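Local coordinates for protein amino acid amide racemase (Ochrobactrum anthropi, PDB 6GIO) that binds pyridoxal-5'-phosphate and belongs to the class-III aminotransferase family, within the large group of PLP-dependent enzymes with the aminotransferase fold, at residues Glu38-Ser48 / Tyr380-Tyr388; Leu333-Gly344 / Ile353-Arg361. All coordinates share one frame; numbering follows the deposited sequence.

Interaction 1 of 2, residues Glu38-Ser48 / Tyr380-Tyr388; sequences EEGGRSILDLS and YQLGAAFTY
Arg-42 reaches the end of helix 369-382 and grips Tyr-380 twice, at its backbone and at its ring. NH1 of Arg-42 donates to Tyr-380 O (3.1 Å), which lies in the guanidinium plane and also accepts from Gly-383 N in the Schellman motif that ends the helix. NH2 of Arg-42 sits over one face of the Tyr-380 ring, 3.3 Å from CE1. The guanidinium stands nearly upright on the ring, with the planes 83° apart, in a cation-pi contact. Glu-38 links the two: OE1 forms a salt bridge with Arg-42 NH2 (2.8 Å), while OE2 uses its syn lone pair to accept from Tyr-380 OH (2.7 Å). The chain of Arg-42 bends at chi3 (58°), which brings its guanidinium to Tyr-380 and Glu-38, and Ile-44 CD1 lies over a guanidinium face. A long, flat cation suits a place that calls for N-H donors to a carbonyl and a positive charge over a ring.

Ala-385 belongs to the strand pairing. Its N donates to Leu-45 O (3.0 Å), and Leu-45 N donates to Gly-383 O (2.9 Å). The small CB of Ala-385 fits between Ile-44 CG2 and Asp-46 OD1, each 3.9 Å away, where Tyr-82 of the second subunit also packs. Strands 43-46 and 384-389 thus run parallel, joining the N-terminal strands to the C-terminal part of a mixed sheet, as in the small domain of class-III aminotransferases.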
loop_
_atom_site.group_PDB
_atom_site.type_symbol
_atom_site.label_atom_id
_atom_site.label_comp_id
_atom_site.label_asym_id
_atom_site.label_seq_id
_atom_site.Cartn_x
_atom_site.Cartn_y
_atom_site.Cartn_z
ATOM N N GLU C 38 -5.120 -20.226 16.896
ATOM C CA GLU C 38 -4.888 -19.295 17.990
ATOM C C GLU C 38 -3.639 -19.711 18.721
ATOM O O GLU C 38 -3.306 -20.892 18.749
ATOM C CB GLU C 38 -6.088 -19.296 18.943
ATOM C CG GLU C 38 -5.961 -18.353 20.131
ATOM C CD GLU C 38 -7.305 -17.932 20.747
ATOM O OE1 GLU C 38 -8.257 -18.754 20.759
ATOM O OE2 GLU C 38 -7.389 -16.761 21.213
ATOM N N GLU C 39 -2.937 -18.751 19.290
ATOM C CA GLU C 39 -1.885 -19.056 20.246
ATOM C C GLU C 39 -2.432 -20.036 21.306
ATOM O O GLU C 39 -3.577 -19.918 21.750
ATOM C CB GLU C 39 -1.362 -17.776 20.892
ATOM C CG GLU C 39 -0.140 -17.994 21.800
ATOM C CD GLU C 39 0.337 -16.711 22.438
ATOM O OE1 GLU C 39 -0.502 -15.992 23.048
ATOM O OE2 GLU C 39 1.545 -16.410 22.319
ATOM N N GLY C 40 -1.620 -21.011 21.691
ATOM C CA GLY C 40 -2.100 -22.111 22.523
ATOM C C GLY C 40 -2.591 -23.289 21.669
ATOM O O GLY C 40 -2.686 -24.397 22.153
ATOM N N GLY C 41 -2.903 -23.078 20.389
ATOM C CA GLY C 41 -3.177 -24.185 19.503
ATOM C C GLY C 41 -4.619 -24.400 19.083
ATOM O O GLY C 41 -4.880 -25.207 18.194
ATOM N N ARG C 42 -5.574 -23.690 19.662
ATOM C CA ARG C 42 -6.992 -23.953 19.323
ATOM C C ARG C 42 -7.242 -23.565 17.856
ATOM O O ARG C 42 -6.755 -22.545 17.391
ATOM C CB ARG C 42 -7.907 -23.173 20.253
ATOM C CG ARG C 42 -9.367 -23.637 20.290
ATOM C CD ARG C 42 -10.137 -22.978 21.443
ATOM N NE ARG C 42 -10.113 -21.510 21.377
ATOM C CZ ARG C 42 -11.109 -20.723 20.950
ATOM N NH1 ARG C 42 -12.259 -21.226 20.537
ATOM N NH2 ARG C 42 -10.953 -19.402 20.936
ATOM N N SER C 43 -7.996 -24.386 17.153
ATOM C CA SER C 43 -8.235 -24.229 15.720
ATOM C C SER C 43 -9.598 -23.604 15.455
ATOM O O SER C 43 -10.610 -24.239 15.689
ATOM C CB SER C 43 -8.155 -25.595 15.049
ATOM O OG SER C 43 -8.788 -25.593 13.779
ATOM N N ILE C 44 -9.624 -22.388 14.908
ATOM C CA ILE C 44 -10.866 -21.606 14.765
ATOM C C ILE C 44 -11.346 -21.600 13.316
ATOM O O ILE C 44 -10.568 -21.364 12.423
ATOM C CB ILE C 44 -10.618 -20.155 15.179
ATOM C CG1 ILE C 44 -9.971 -20.101 16.572
ATOM C CG2 ILE C 44 -11.909 -19.321 15.130
ATOM C CD1 ILE C 44 -10.778 -20.758 17.660
ATOM N N LEU C 45 -12.633 -21.843 13.092
ATOM C CA LEU C 45 -13.191 -21.796 11.739
ATOM C C LEU C 45 -13.261 -20.337 11.262
ATOM O O LEU C 45 -13.853 -19.499 11.918
ATOM C CB LEU C 45 -14.570 -22.466 11.699
ATOM C CG LEU C 45 -15.265 -22.414 10.324
ATOM C CD1 LEU C 45 -14.435 -23.038 9.208
ATOM C CD2 LEU C 45 -16.638 -23.077 10.358
ATOM N N ASP C 46 -12.663 -20.034 10.108
ATOM C CA ASP C 46 -12.605 -18.660 9.669
ATOM C C ASP C 46 -13.740 -18.324 8.734
ATOM O O ASP C 46 -13.680 -18.594 7.546
ATOM C CB ASP C 46 -11.265 -18.281 9.025
ATOM C CG ASP C 46 -11.171 -16.747 8.741
ATOM O OD1 ASP C 46 -11.761 -15.974 9.546
ATOM O OD2 ASP C 46 -10.527 -16.332 7.732
ATOM N N LEU C 47 -14.742 -17.646 9.282
ATOM C CA LEU C 47 -15.835 -17.105 8.472
ATOM C C LEU C 47 -15.595 -15.649 8.054
ATOM O O LEU C 47 -16.361 -15.087 7.274
ATOM C CB LEU C 47 -17.117 -17.220 9.263
ATOM C CG LEU C 47 -17.418 -18.627 9.782
ATOM C CD1 LEU C 47 -18.611 -18.600 10.730
ATOM C CD2 LEU C 47 -17.662 -19.559 8.607
ATOM N N SER C 48 -14.523 -15.058 8.561
ATOM C CA SER C 48 -14.114 -13.716 8.176
ATOM C C SER C 48 -13.298 -13.594 6.892
ATOM O O SER C 48 -13.293 -12.521 6.304
ATOM C CB SER C 48 -13.339 -13.056 9.320
ATOM O OG SER C 48 -11.991 -13.453 9.359
ATOM N N TYR C 380 -16.407 -16.557 18.759
ATOM C CA TYR C 380 -15.008 -16.810 18.969
ATOM C C TYR C 380 -14.787 -17.908 20.039
ATOM O O TYR C 380 -14.015 -18.835 19.811
ATOM C CB TYR C 380 -14.326 -15.487 19.346
ATOM C CG TYR C 380 -13.113 -15.658 20.190
ATOM C CD1 TYR C 380 -11.888 -16.005 19.605
ATOM C CD2 TYR C 380 -13.177 -15.499 21.595
ATOM C CE1 TYR C 380 -10.765 -16.177 20.382
ATOM C CE2 TYR C 380 -12.054 -15.680 22.384
ATOM C CZ TYR C 380 -10.858 -16.012 21.768
ATOM O OH TYR C 380 -9.722 -16.178 22.503
ATOM N N GLN C 381 -15.478 -17.839 21.170
ATOM C CA GLN C 381 -15.283 -18.879 22.213
ATOM C C GLN C 381 -15.799 -20.233 21.734
ATOM O O GLN C 381 -15.277 -21.244 22.099
ATOM C CB GLN C 381 -16.024 -18.521 23.483
ATOM C CG GLN C 381 -15.571 -17.273 24.138
ATOM C CD GLN C 381 -16.313 -17.082 25.454
ATOM O OE1 GLN C 381 -17.533 -17.007 25.482
ATOM N NE2 GLN C 381 -15.571 -17.008 26.543
ATOM N N LEU C 382 -16.828 -20.229 20.902
ATOM C CA LEU C 382 -17.359 -21.451 20.349
ATOM C C LEU C 382 -16.591 -21.972 19.136
ATOM O O LEU C 382 -16.944 -23.040 18.622
ATOM C CB LEU C 382 -18.851 -21.280 19.976
ATOM C CG LEU C 382 -19.755 -20.926 21.160
ATOM C CD1 LEU C 382 -21.147 -20.544 20.653
ATOM C CD2 LEU C 382 -19.809 -22.084 22.170
ATOM N N GLY C 383 -15.568 -21.234 18.672
ATOM C CA GLY C 383 -14.690 -21.721 17.592
ATOM C C GLY C 383 -14.959 -21.174 16.187
ATOM O O GLY C 383 -14.603 -21.807 15.184
ATOM N N ALA C 384 -15.544 -19.981 16.096
ATOM C CA ALA C 384 -15.702 -19.301 14.796
ATOM C C ALA C 384 -15.321 -17.827 14.876
ATOM O O ALA C 384 -15.661 -17.130 15.859
ATOM C CB ALA C 384 -17.108 -19.438 14.276
ATOM N N ALA C 385 -14.611 -17.369 13.836
ATOM C CA ALA C 385 -14.175 -15.985 13.724
ATOM C C ALA C 385 -15.037 -15.219 12.713
ATOM O O ALA C 385 -15.050 -15.551 11.504
ATOM C CB ALA C 385 -12.707 -15.910 13.327
ATOM N N PHE C 386 -15.732 -14.181 13.183
ATOM C CA PHE C 386 -16.469 -13.317 12.236
ATOM C C PHE C 386 -16.510 -11.904 12.756
ATOM O O PHE C 386 -15.911 -11.610 13.804
ATOM C CB PHE C 386 -17.855 -13.895 11.858
ATOM C CG PHE C 386 -18.709 -14.306 13.035
ATOM C CD1 PHE C 386 -18.464 -15.505 13.717
ATOM C CD2 PHE C 386 -19.794 -13.528 13.432
ATOM C CE1 PHE C 386 -19.248 -15.895 14.794
ATOM C CE2 PHE C 386 -20.587 -13.912 14.514
ATOM C CZ PHE C 386 -20.305 -15.087 15.200
ATOM N N THR C 387 -17.189 -11.017 12.017
ATOM C CA THR C 387 -17.154 -9.575 12.322
ATOM C C THR C 387 -18.527 -8.983 12.167
ATOM O O THR C 387 -19.458 -9.689 11.829
ATOM C CB THR C 387 -16.189 -8.835 11.388
ATOM O OG1 THR C 387 -16.654 -8.950 10.039
ATOM C CG2 THR C 387 -14.805 -9.433 11.482
ATOM N N TYR C 388 -18.663 -7.682 12.421
ATOM C CA TYR C 388 -19.853 -6.973 11.972
ATOM C C TYR C 388 -19.550 -5.696 11.182
ATOM O O TYR C 388 -18.488 -5.084 11.307
ATOM C CB TYR C 388 -20.771 -6.628 13.128
ATOM C CG TYR C 388 -20.134 -5.815 14.218
ATOM C CD1 TYR C 388 -20.039 -4.435 14.142
ATOM C CD2 TYR C 388 -19.639 -6.446 15.343
ATOM C CE1 TYR C 388 -19.470 -3.698 15.175
ATOM C CE2 TYR C 388 -19.080 -5.734 16.368
ATOM C CZ TYR C 388 -18.995 -4.370 16.292
ATOM O OH TYR C 388 -18.419 -3.733 17.363
#

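Interaction 2 of 2, residues Leu333-Gly344 / Ile353-Arg361; sequences LRRLSDKHSIIG and IGVDLVSDR
Val-358 N donates to Ile-342 O (2.9 Å) and Gly-344 N to Asp-356 O (2.8 Å) in an antiparallel beta hairpin, strands 343-349 and 352-357, entered from helix 318-339 through a type I turn from His-340 to Ile-343.

Between these two backbone bonds lie Ile-343 and Leu-357, a non-hydrogen-bonded pair. Glycine suits position 344 because Val-358 and Asp-356 O crowd the side of the backbone where a side chain would stand. The carboxylate of Asp-356 forms salt bridges with Arg-347 and Arg-174.

Apolar contacts tie the helix and the turn to the second strand. Leu-333 reaches from the helix with CD1, which lies 4.0 Å from Ile-353 CG2 and slightly farther from Val-355 CG2. Val-355 turns its other methyl, CG1, to Ile-343 CG2 (3.8 Å), so this branched residue touches helix and strand at once. At the turn, CG1 of Ile-342 is anti to the backbone N (chi1 -169°), which carries it to Leu-357 CB at 3.8 Å. Branched aliphatic chains fit this buried layer, which helix 406-424 flanks by setting Ile-420 against Ile-342 and Ile-343.

The polar side-chain contact lies at the exposed end. Arg-361 comes from the loop after the strand, its CD alongside Ser-341 CB (3.7 Å), and the chain bends at chi3 (71°) to bring the guanidinium to the turn. A long donor-rich side chain is apt, since two carbonyls lie within its reach: NH1 of Arg-361 donates to Ser-341 O and to Ile-343 O, both at 2.9 Å and both near the guanidinium plane.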
loop_
_atom_site.group_PDB
_atom_site.type_symbol
_atom_site.label_atom_id
_atom_site.label_comp_id
_atom_site.label_asym_id
_atom_site.label_seq_id
_atom_site.Cartn_x
_atom_site.Cartn_y
_atom_site.Cartn_z
ATOM N N LEU C 333 -28.845 -19.931 7.768
ATOM C CA LEU C 333 -28.959 -18.721 8.555
ATOM C C LEU C 333 -30.379 -18.179 8.591
ATOM O O LEU C 333 -30.897 -17.863 9.654
ATOM C CB LEU C 333 -27.960 -17.682 8.042
ATOM C CG LEU C 333 -26.496 -18.036 8.283
ATOM C CD1 LEU C 333 -25.594 -17.129 7.457
ATOM C CD2 LEU C 333 -26.163 -17.927 9.767
ATOM N N ARG C 334 -31.037 -18.098 7.450
ATOM C CA ARG C 334 -32.448 -17.679 7.446
ATOM C C ARG C 334 -33.346 -18.480 8.378
ATOM O O ARG C 334 -34.143 -17.909 9.126
ATOM C CB ARG C 334 -33.057 -17.783 6.059
ATOM C CG ARG C 334 -32.869 -16.548 5.271
ATOM C CD ARG C 334 -33.527 -16.596 3.897
ATOM N NE ARG C 334 -32.732 -15.686 3.081
ATOM C CZ ARG C 334 -31.800 -16.039 2.204
ATOM N NH1 ARG C 334 -31.567 -17.311 1.914
ATOM N NH2 ARG C 334 -31.129 -15.091 1.575
ATOM N N ARG C 335 -33.252 -19.804 8.305
ATOM C CA ARG C 335 -34.081 -20.665 9.153
ATOM C C ARG C 335 -33.814 -20.424 10.655
ATOM O O ARG C 335 -34.700 -20.645 11.485
ATOM C CB ARG C 335 -33.910 -22.145 8.793
ATOM C CG ARG C 335 -34.440 -22.565 7.422
ATOM C CD ARG C 335 -34.475 -24.095 7.303
ATOM N NE ARG C 335 -35.076 -24.683 8.524
ATOM C CZ ARG C 335 -36.237 -25.354 8.603
ATOM N NH1 ARG C 335 -36.976 -25.634 7.533
ATOM N NH2 ARG C 335 -36.653 -25.781 9.786
ATOM N N LEU C 336 -32.637 -19.913 11.007
ATOM C CA LEU C 336 -32.369 -19.559 12.389
ATOM C C LEU C 336 -33.262 -18.417 12.882
ATOM O O LEU C 336 -33.422 -18.231 14.108
ATOM C CB LEU C 336 -30.892 -19.218 12.617
ATOM C CG LEU C 336 -29.888 -20.362 12.327
ATOM C CD1 LEU C 336 -28.479 -19.863 12.541
ATOM C CD2 LEU C 336 -30.124 -21.619 13.174
ATOM N N SER C 337 -33.865 -17.666 11.964
ATOM C CA SER C 337 -34.755 -16.576 12.404
ATOM C C SER C 337 -36.044 -17.117 13.046
ATOM O O SER C 337 -36.675 -16.404 13.822
ATOM C CB SER C 337 -35.121 -15.602 11.285
ATOM O OG SER C 337 -35.925 -16.230 10.338
ATOM N N ASP C 338 -36.431 -18.358 12.746
ATOM C CA ASP C 338 -37.551 -18.965 13.435
ATOM C C ASP C 338 -37.239 -19.080 14.941
ATOM O O ASP C 338 -38.106 -18.885 15.754
ATOM C CB ASP C 338 -37.882 -20.336 12.843
ATOM C CG ASP C 338 -39.235 -20.901 13.352
ATOM O OD1 ASP C 338 -40.328 -20.321 13.070
ATOM O OD2 ASP C 338 -39.204 -21.963 14.002
ATOM N N LYS C 339 -36.001 -19.349 15.311
ATOM C CA LYS C 339 -35.670 -19.476 16.732
ATOM C C LYS C 339 -35.289 -18.158 17.348
ATOM O O LYS C 339 -35.534 -17.921 18.531
ATOM C CB LYS C 339 -34.463 -20.371 16.915
ATOM C CG LYS C 339 -34.631 -21.821 16.515
ATOM C CD LYS C 339 -33.499 -22.657 17.120
ATOM C CE LYS C 339 -32.655 -23.316 16.036
ATOM N NZ LYS C 339 -31.771 -24.391 16.576
ATOM N N HIS C 340 -34.616 -17.319 16.559
ATOM C CA HIS C 340 -34.065 -16.073 17.067
ATOM C C HIS C 340 -34.669 -14.860 16.330
ATOM O O HIS C 340 -34.316 -14.574 15.178
ATOM C CB HIS C 340 -32.564 -16.116 16.850
ATOM C CG HIS C 340 -31.888 -17.290 17.481
ATOM N ND1 HIS C 340 -31.834 -17.465 18.852
ATOM C CD2 HIS C 340 -31.210 -18.331 16.938
ATOM C CE1 HIS C 340 -31.140 -18.555 19.128
ATOM N NE2 HIS C 340 -30.754 -19.106 17.985
ATOM N N SER C 341 -35.560 -14.134 16.982
ATOM C CA SER C 341 -36.260 -13.052 16.288
ATOM C C SER C 341 -35.316 -11.852 15.990
ATOM O O SER C 341 -35.618 -11.035 15.112
ATOM C CB SER C 341 -37.542 -12.669 17.036
ATOM O OG SER C 341 -37.213 -12.275 18.339
ATOM N N ILE C 342 -34.155 -11.794 16.664
ATOM C CA ILE C 342 -33.145 -10.756 16.385
ATOM C C ILE C 342 -32.608 -10.807 14.939
ATOM O O ILE C 342 -32.116 -9.820 14.438
ATOM C CB ILE C 342 -31.968 -10.830 17.376
ATOM C CG1 ILE C 342 -31.059 -9.598 17.260
ATOM C CG2 ILE C 342 -31.160 -12.107 17.168
ATOM C CD1 ILE C 342 -29.990 -9.545 18.342
ATOM N N ILE C 343 -32.704 -11.953 14.281
ATOM C CA ILE C 343 -32.259 -12.074 12.904
ATOM C C ILE C 343 -33.316 -11.449 11.980
ATOM O O ILE C 343 -34.292 -12.085 11.602
ATOM C CB ILE C 343 -31.993 -13.548 12.545
ATOM C CG1 ILE C 343 -30.907 -14.114 13.459
ATOM C CG2 ILE C 343 -31.598 -13.690 11.061
ATOM C CD1 ILE C 343 -30.724 -15.611 13.325
ATOM N N GLY C 344 -33.148 -10.175 11.670
ATOM C CA GLY C 344 -34.138 -9.483 10.836
ATOM C C GLY C 344 -34.019 -9.751 9.350
ATOM O O GLY C 344 -35.035 -9.724 8.620
ATOM N N ILE C 353 -22.156 -12.566 2.683
ATOM C CA ILE C 353 -23.394 -12.716 3.393
ATOM C C ILE C 353 -23.447 -11.840 4.604
ATOM O O ILE C 353 -22.509 -11.832 5.398
ATOM C CB ILE C 353 -23.601 -14.209 3.822
ATOM C CG1 ILE C 353 -23.799 -15.056 2.573
ATOM C CG2 ILE C 353 -24.796 -14.357 4.754
ATOM C CD1 ILE C 353 -23.446 -16.527 2.771
ATOM N N GLY C 354 -24.571 -11.135 4.744
ATOM C CA GLY C 354 -24.824 -10.292 5.915
ATOM C C GLY C 354 -26.046 -10.740 6.681
ATOM O O GLY C 354 -27.043 -11.121 6.080
ATOM N N VAL C 355 -25.963 -10.674 8.004
ATOM C CA VAL C 355 -27.108 -10.921 8.869
ATOM C C VAL C 355 -27.467 -9.696 9.709
ATOM O O VAL C 355 -26.758 -9.341 10.641
ATOM C CB VAL C 355 -26.836 -12.131 9.802
ATOM C CG1 VAL C 355 -28.061 -12.423 10.670
ATOM C CG2 VAL C 355 -26.481 -13.359 8.981
ATOM N N ASP C 356 -28.602 -9.060 9.404
ATOM C CA ASP C 356 -28.978 -7.798 10.022
ATOM C C ASP C 356 -29.707 -8.021 11.379
ATOM O O ASP C 356 -30.808 -8.587 11.422
ATOM C CB ASP C 356 -29.868 -7.048 9.035
ATOM C CG ASP C 356 -30.043 -5.624 9.408
ATOM O OD1 ASP C 356 -30.352 -5.370 10.591
ATOM O OD2 ASP C 356 -29.805 -4.771 8.532
ATOM N N LEU C 357 -29.083 -7.637 12.481
ATOM C CA LEU C 357 -29.647 -7.845 13.789
ATOM C C LEU C 357 -30.532 -6.661 14.179
ATOM O O LEU C 357 -30.134 -5.498 14.035
ATOM C CB LEU C 357 -28.544 -7.999 14.835
ATOM C CG LEU C 357 -27.506 -9.052 14.519
ATOM C CD1 LEU C 357 -26.479 -9.108 15.604
ATOM C CD2 LEU C 357 -28.151 -10.418 14.349
ATOM N N VAL C 358 -31.736 -6.964 14.645
ATOM C CA VAL C 358 -32.724 -5.926 14.967
ATOM C C VAL C 358 -33.278 -6.105 16.381
ATOM O O VAL C 358 -33.525 -7.216 16.812
ATOM C CB VAL C 358 -33.883 -5.930 13.984
ATOM C CG1 VAL C 358 -33.410 -5.589 12.563
ATOM C CG2 VAL C 358 -34.620 -7.269 13.995
ATOM N N SER C 359 -33.473 -5.011 17.102
ATOM C CA SER C 359 -34.092 -5.079 18.426
ATOM C C SER C 359 -35.604 -5.185 18.313
ATOM O O SER C 359 -36.266 -5.510 19.298
ATOM C CB SER C 359 -33.691 -3.880 19.303
ATOM O OG SER C 359 -34.050 -2.641 18.717
ATOM N N ASP C 360 -36.157 -4.928 17.123
ATOM C CA ASP C 360 -37.609 -4.984 16.947
ATOM C C ASP C 360 -37.903 -5.386 15.503
ATOM O O ASP C 360 -37.428 -4.708 14.574
ATOM C CB ASP C 360 -38.209 -3.608 17.291
ATOM C CG ASP C 360 -39.741 -3.597 17.268
ATOM O OD1 ASP C 360 -40.383 -3.538 16.182
ATOM O OD2 ASP C 360 -40.298 -3.666 18.373
ATOM N N ARG C 361 -38.644 -6.478 15.303
ATOM C CA ARG C 361 -38.901 -6.974 13.962
ATOM C C ARG C 361 -39.807 -6.054 13.116
ATOM O O ARG C 361 -39.704 -6.005 11.857
ATOM C CB ARG C 361 -39.509 -8.365 14.038
ATOM C CG ARG C 361 -38.554 -9.447 14.485
ATOM C CD ARG C 361 -39.160 -10.846 14.316
ATOM N NE ARG C 361 -39.274 -11.271 12.918
ATOM C CZ ARG C 361 -38.253 -11.702 12.169
ATOM N NH1 ARG C 361 -37.013 -11.743 12.657
ATOM N NH2 ARG C 361 -38.462 -12.088 10.926
#

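How the interactions relate
Both interactions belong to one mixed seven-stranded sheet, their centres about 22 Å apart and their nearest atoms about 7 Å apart without touching. Strand 43-46 pairs with 384-389 in the middle of the sheet, while strands 352-357 and 343-349 lie at one margin, 343-349 outermost within this chain, with strand 395-398 between 384-389 and 352-357. Along the chain, interaction 2 is a local hairpin nested inside the long loop closed by interaction 1; helix 369-382 follows strand 352-357 and leads into strand 384-389. Helix 406-424 packs against residues of both. The local hairpin thus extends a sheet whose middle joins the N-terminal strands to the C-terminal part, and interaction 1 alone meets the second subunit.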